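Local coordinates for enoyl-CoA hydratase carB homologue (Streptomyces cattleya, PDB 5O34), which probably acts as a crotonase-family carboxymethylproline synthase in the biosynthesis of the carbapenem antibiotic thienamycin, at residues R75-T78 and A79-R82; I151-G154 and L155-L159. All coordinates share one frame; numbering follows the deposited sequence.

Contact 1 of 2, residues R75-T78 and A79-R82; sequences RELT and ALMR
The amide N of Leu80 reaches the carbonyl O of Glu76 at 2.8 Å, the shortest of four consecutive i to i+4 bonds that join 75-78 to 79-82. Its neighbours, Ala79 N to Arg75 O, Met81 N to Leu77 O and Arg82 N to Thr78 O, repeat it, the last being the longest at 3.1 Å. All belong to helix 71-86, which carries the chain from strand 55-59 to the parallel, adjacent strand 92-96 in a beta-alpha-beta crossover of the crotonase fold. Thr78 and Arg82 carry the side-chain contact, running side by side in the same direction. Thr78 CG2 lies over one face of the Arg82 guanidinium, 3.2 Å above its plane and shifted toward the rim, with NH1 3.5 Å from that methyl. A bend at chi3 (-50°) folds the arginine back along the helix and brings the guanidinium to the methyl. On the buried side Met81 CG sits 3.2 Å from Leu77 O, while Leu77 CD1 and Leu80 CD2 meet loosely at 4.4 Å. Leu77 and Thr78 also rest on Leu131 of helix 120-137. Chi1 of -58° puts Thr78 OG1 beside the backbone N, where it bonds Met74 O one turn back, and leaves CG2 anti to that N, facing Arg82; the arginine therefore packs here through its flat face, without a polar bond to the threonine side chain.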
ATOM      1  N   ARG A  75     -15.873 -19.338 -16.217  1.00 61.00           N
ATOM      2  CA  ARG A  75     -16.002 -18.969 -17.631  1.00 60.12           C
ATOM      3  C   ARG A  75     -17.294 -18.216 -17.914  1.00 62.76           C
ATOM      4  O   ARG A  75     -17.286 -17.277 -18.717  1.00 61.20           O
ATOM      5  CB  ARG A  75     -15.890 -20.205 -18.538  1.00 61.20           C
ATOM      6  CG  ARG A  75     -14.470 -20.726 -18.725  1.00 69.47           C
ATOM      7  CD  ARG A  75     -14.421 -21.881 -19.711  1.00 79.81           C
ATOM      8  NE  ARG A  75     -13.916 -23.098 -19.074  1.00 90.24           N
ATOM      9  CZ  ARG A  75     -14.664 -24.149 -18.745  1.00103.67           C
ATOM     10  NH1 ARG A  75     -15.966 -24.158 -19.012  1.00 90.36           N
ATOM     11  NH2 ARG A  75     -14.113 -25.206 -18.166  1.00 90.90           N
ATOM     12  N   GLU A  76     -18.400 -18.622 -17.257  1.00 60.18           N
ATOM     13  CA  GLU A  76     -19.701 -17.967 -17.416  1.00 60.56           C
ATOM     14  C   GLU A  76     -19.655 -16.549 -16.842  1.00 61.27           C
ATOM     15  O   GLU A  76     -20.114 -15.612 -17.504  1.00 60.48           O
ATOM     16  CB  GLU A  76     -20.826 -18.786 -16.770  1.00 62.82           C
ATOM     17  CG  GLU A  76     -22.149 -18.645 -17.506  1.00 80.78           C
ATOM     18  CD  GLU A  76     -23.405 -18.676 -16.653  1.00111.59           C
ATOM     19  OE1 GLU A  76     -23.555 -19.618 -15.841  1.00114.49           O
ATOM     20  OE2 GLU A  76     -24.265 -17.783 -16.836  1.00108.53           O
ATOM     21  N   LEU A  77     -19.039 -16.390 -15.646  1.00 56.16           N
ATOM     22  CA  LEU A  77     -18.858 -15.096 -14.982  1.00 54.98           C
ATOM     23  C   LEU A  77     -17.979 -14.176 -15.824  1.00 56.15           C
ATOM     24  O   LEU A  77     -18.321 -13.004 -15.995  1.00 55.28           O
ATOM     25  CB  LEU A  77     -18.312 -15.265 -13.545  1.00 54.96           C
ATOM     26  CG  LEU A  77     -18.259 -14.000 -12.653  1.00 59.80           C
ATOM     27  CD1 LEU A  77     -19.598 -13.261 -12.612  1.00 60.10           C
ATOM     28  CD2 LEU A  77     -17.811 -14.341 -11.249  1.00 61.44           C
ATOM     29  N   THR A  78     -16.890 -14.730 -16.401  1.00 52.22           N
ATOM     30  CA  THR A  78     -15.951 -14.049 -17.309  1.00 51.65           C
ATOM     31  C   THR A  78     -16.696 -13.539 -18.558  1.00 55.84           C
ATOM     32  O   THR A  78     -16.552 -12.363 -18.923  1.00 54.93           O
ATOM     33  CB  THR A  78     -14.800 -15.008 -17.671  1.00 56.56           C
ATOM     34  OG1 THR A  78     -14.146 -15.426 -16.477  1.00 55.54           O
ATOM     35  CG2 THR A  78     -13.789 -14.397 -18.623  1.00 53.53           C
ATOM     36  N   ALA A  79     -17.501 -14.425 -19.197  1.00 53.33           N
ATOM     37  CA  ALA A  79     -18.302 -14.086 -20.380  1.00 53.69           C
ATOM     38  C   ALA A  79     -19.330 -13.011 -20.038  1.00 58.86           C
ATOM     39  O   ALA A  79     -19.470 -12.052 -20.803  1.00 59.03           O
ATOM     40  CB  ALA A  79     -18.983 -15.322 -20.937  1.00 54.52           C
ATOM     41  N   LEU A  80     -19.997 -13.124 -18.858  1.00 56.07           N
ATOM     42  CA  LEU A  80     -20.968 -12.123 -18.392  1.00 55.88           C
ATOM     43  C   LEU A  80     -20.316 -10.755 -18.230  1.00 60.43           C
ATOM     44  O   LEU A  80     -20.827  -9.771 -18.769  1.00 59.91           O
ATOM     45  CB  LEU A  80     -21.665 -12.555 -17.096  1.00 56.13           C
ATOM     46  CG  LEU A  80     -22.595 -11.509 -16.442  1.00 61.49           C
ATOM     47  CD1 LEU A  80     -23.801 -11.177 -17.343  1.00 61.53           C
ATOM     48  CD2 LEU A  80     -23.032 -11.958 -15.051  1.00 62.86           C
ATOM     49  N   MET A  81     -19.150 -10.707 -17.549  1.00 57.48           N
ATOM     50  CA  MET A  81     -18.385  -9.473 -17.356  1.00 56.86           C
ATOM     51  C   MET A  81     -18.076  -8.810 -18.689  1.00 59.63           C
ATOM     52  O   MET A  81     -18.198  -7.588 -18.800  1.00 58.37           O
ATOM     53  CB  MET A  81     -17.094  -9.716 -16.549  1.00 59.31           C
ATOM     54  CG  MET A  81     -17.326 -10.062 -15.077  1.00 63.05           C
ATOM     55  SD  MET A  81     -18.583  -9.097 -14.183  1.00 67.52           S
ATOM     56  CE  MET A  81     -17.816  -7.581 -14.093  1.00 63.72           C
ATOM     57  N   ARG A  82     -17.738  -9.621 -19.716  1.00 58.47           N
ATOM     58  CA  ARG A  82     -17.468  -9.115 -21.066  1.00 59.38           C
ATOM     59  C   ARG A  82     -18.739  -8.656 -21.793  1.00 63.63           C
ATOM     60  O   ARG A  82     -18.698  -7.642 -22.498  1.00 62.72           O
ATOM     61  CB  ARG A  82     -16.661 -10.112 -21.893  1.00 61.70           C
ATOM     62  CG  ARG A  82     -15.164 -10.046 -21.566  1.00 76.78           C
ATOM     63  CD  ARG A  82     -14.339 -11.036 -22.365  1.00 91.25           C
ATOM     64  NE  ARG A  82     -14.895 -12.391 -22.302  1.00103.22           N
ATOM     65  CZ  ARG A  82     -14.185 -13.492 -22.084  1.00117.71           C
ATOM     66  NH1 ARG A  82     -12.871 -13.417 -21.893  1.00107.10           N
ATOM     67  NH2 ARG A  82     -14.782 -14.675 -22.041  1.00101.21           N
TER

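Contact 2 of 2, residues I151-G154 and L155-L159; sequences IGVG and LQISL
Gly152 O accepts the amide of Gln156 at 2.9 Å, and this is the close-packed side of the turn. Gln156 lays its aliphatic part against the same carbonyl, CG standing 3.4 Å from Gly152 O, and the buried side chain also touches Met174, Phe185 and Met189. Leu155 is buried as well, resting on Leu172 and Met174. The carbonyl O of Leu155 is gripped twice, by Leu159 N and by Ser158 OG; the hydroxyl donates at 2.7 Å onto a lone pair in the carbonyl plane. Chi1 of 86° sets OG between the serine's own N and carbonyl carbon, folding it back to that oxygen and satisfying a buried hydroxyl within the helix. Strand 149-151 passes into helix 152-158 through Gly152, whose positive phi (40°) makes the turn. In the crotonase fold the start of this helix lies at the active site, and one peptide N-H there, by alignment probably that of Val153, would supply half of the oxyanion hole for the acyl-CoA thioester, as in relatives. The solvent side is at Ile151, whose side chain is exposed and points away from 155-159. Between the two extremes, partly exposed Val153 and buried Ile157 make a looser apolar contact, CG1 to CD1 at 4.1 Å; their side chains cross obliquely, and both touch Tyr132 of helix 120-137. Leu155 N to Ile151 O is weak at 3.3 Å, and Ser158 N to Gly154 O is weak too.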
ATOM      1  N   ILE A 151     -14.328 -16.490   1.404  1.00 54.60           N
ATOM      2  CA  ILE A 151     -13.169 -17.369   1.604  1.00 54.11           C
ATOM      3  C   ILE A 151     -12.450 -17.648   0.264  1.00 57.86           C
ATOM      4  O   ILE A 151     -13.112 -17.754  -0.771  1.00 58.11           O
ATOM      5  CB  ILE A 151     -13.648 -18.694   2.280  1.00 56.88           C
ATOM      6  CG1 ILE A 151     -14.474 -18.439   3.568  1.00 57.14           C
ATOM      7  CG2 ILE A 151     -12.494 -19.669   2.553  1.00 57.32           C
ATOM      8  CD1 ILE A 151     -15.289 -19.679   4.061  1.00 61.51           C
ATOM      9  N   GLY A 152     -11.119 -17.791   0.320  1.00 53.38           N
ATOM     10  CA  GLY A 152     -10.251 -18.109  -0.813  1.00 52.34           C
ATOM     11  C   GLY A 152     -10.587 -17.416  -2.117  1.00 55.40           C
ATOM     12  O   GLY A 152     -10.475 -16.184  -2.219  1.00 55.85           O
ATOM     13  N   VAL A 153     -11.046 -18.214  -3.111  1.00 50.21           N
ATOM     14  CA  VAL A 153     -11.434 -17.763  -4.456  1.00 49.25           C
ATOM     15  C   VAL A 153     -12.586 -16.754  -4.388  1.00 51.83           C
ATOM     16  O   VAL A 153     -12.592 -15.783  -5.155  1.00 51.32           O
ATOM     17  CB  VAL A 153     -11.708 -18.961  -5.421  1.00 52.63           C
ATOM     18  CG1 VAL A 153     -12.257 -18.499  -6.772  1.00 52.20           C
ATOM     19  CG2 VAL A 153     -10.437 -19.791  -5.630  1.00 52.10           C
ATOM     20  N   GLY A 154     -13.508 -16.963  -3.442  1.00 47.87           N
ATOM     21  CA  GLY A 154     -14.639 -16.072  -3.200  1.00 46.82           C
ATOM     22  C   GLY A 154     -14.166 -14.682  -2.828  1.00 49.24           C
ATOM     23  O   GLY A 154     -14.572 -13.694  -3.452  1.00 49.25           O
ATOM     24  N   LEU A 155     -13.253 -14.610  -1.845  1.00 44.57           N
ATOM     25  CA  LEU A 155     -12.623 -13.357  -1.417  1.00 44.40           C
ATOM     26  C   LEU A 155     -11.795 -12.743  -2.567  1.00 47.36           C
ATOM     27  O   LEU A 155     -11.875 -11.534  -2.789  1.00 47.08           O
ATOM     28  CB  LEU A 155     -11.753 -13.584  -0.155  1.00 44.17           C
ATOM     29  CG  LEU A 155     -10.999 -12.381   0.451  1.00 47.88           C
ATOM     30  CD1 LEU A 155     -11.901 -11.155   0.635  1.00 47.56           C
ATOM     31  CD2 LEU A 155     -10.348 -12.774   1.761  1.00 48.75           C
ATOM     32  N   GLN A 156     -11.058 -13.580  -3.325  1.00 43.34           N
ATOM     33  CA  GLN A 156     -10.238 -13.142  -4.468  1.00 43.06           C
ATOM     34  C   GLN A 156     -11.044 -12.422  -5.562  1.00 47.84           C
ATOM     35  O   GLN A 156     -10.587 -11.402  -6.081  1.00 47.91           O
ATOM     36  CB  GLN A 156      -9.423 -14.310  -5.036  1.00 44.11           C
ATOM     37  CG  GLN A 156      -8.191 -14.642  -4.184  1.00 45.42           C
ATOM     38  CD  GLN A 156      -7.611 -16.018  -4.385  1.00 59.30           C
ATOM     39  OE1 GLN A 156      -7.128 -16.645  -3.433  1.00 56.47           O
ATOM     40  NE2 GLN A 156      -7.600 -16.509  -5.621  1.00 47.97           N
ATOM     41  N   ILE A 157     -12.266 -12.904  -5.860  1.00 45.83           N
ATOM     42  CA  ILE A 157     -13.173 -12.267  -6.836  1.00 46.11           C
ATOM     43  C   ILE A 157     -13.554 -10.871  -6.335  1.00 48.03           C
ATOM     44  O   ILE A 157     -13.477  -9.908  -7.102  1.00 48.28           O
ATOM     45  CB  ILE A 157     -14.422 -13.160  -7.136  1.00 50.25           C
ATOM     46  CG1 ILE A 157     -13.994 -14.481  -7.830  1.00 51.60           C
ATOM     47  CG2 ILE A 157     -15.470 -12.408  -7.999  1.00 50.80           C
ATOM     48  CD1 ILE A 157     -14.998 -15.660  -7.726  1.00 59.45           C
ATOM     49  N   SER A 158     -13.917 -10.758  -5.041  1.00 44.03           N
ATOM     50  CA  SER A 158     -14.297  -9.480  -4.421  1.00 43.58           C
ATOM     51  C   SER A 158     -13.143  -8.470  -4.474  1.00 47.13           C
ATOM     52  O   SER A 158     -13.376  -7.290  -4.762  1.00 46.41           O
ATOM     53  CB  SER A 158     -14.810  -9.690  -2.996  1.00 45.41           C
ATOM     54  OG  SER A 158     -13.782  -9.716  -2.018  1.00 50.27           O
ATOM     55  N   LEU A 159     -11.892  -8.954  -4.290  1.00 43.83           N
ATOM     56  CA  LEU A 159     -10.679  -8.115  -4.356  1.00 43.49           C
ATOM     57  C   LEU A 159     -10.357  -7.567  -5.782  1.00 48.67           C
ATOM     58  O   LEU A 159      -9.439  -6.759  -5.930  1.00 48.18           O
ATOM     59  CB  LEU A 159      -9.464  -8.835  -3.749  1.00 42.94           C
ATOM     60  CG  LEU A 159      -9.557  -9.223  -2.264  1.00 46.69           C
ATOM     61  CD1 LEU A 159      -8.458 -10.179  -1.886  1.00 46.26           C
ATOM     62  CD2 LEU A 159      -9.559  -8.006  -1.340  1.00 48.45           C
TER

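Overall arrangement
Contacts 1 and 2 lie on two different helices, 71-86 and 152-158, with centres about 16 Å apart; their nearest atoms come to about 4 Å without touching. Helix 120-137 bridges them: Leu131 is touched by Leu77 and Thr78 of contact 1 and by Ile157 of contact 2. Contact 2 is the more central, about 6 Å from the centre of the chain against about 13 Å for the centre of contact 1. Its helix start probably borders the acyl-CoA pocket, as in other crotonases, whereas contact 1 packs a crossover helix whose exposed Arg75 and Arg82 reach to helix 120-137, at Asp127 (a long, weak ion pair) and Thr134. Neither is touched by another subunit of the three-chain assembly.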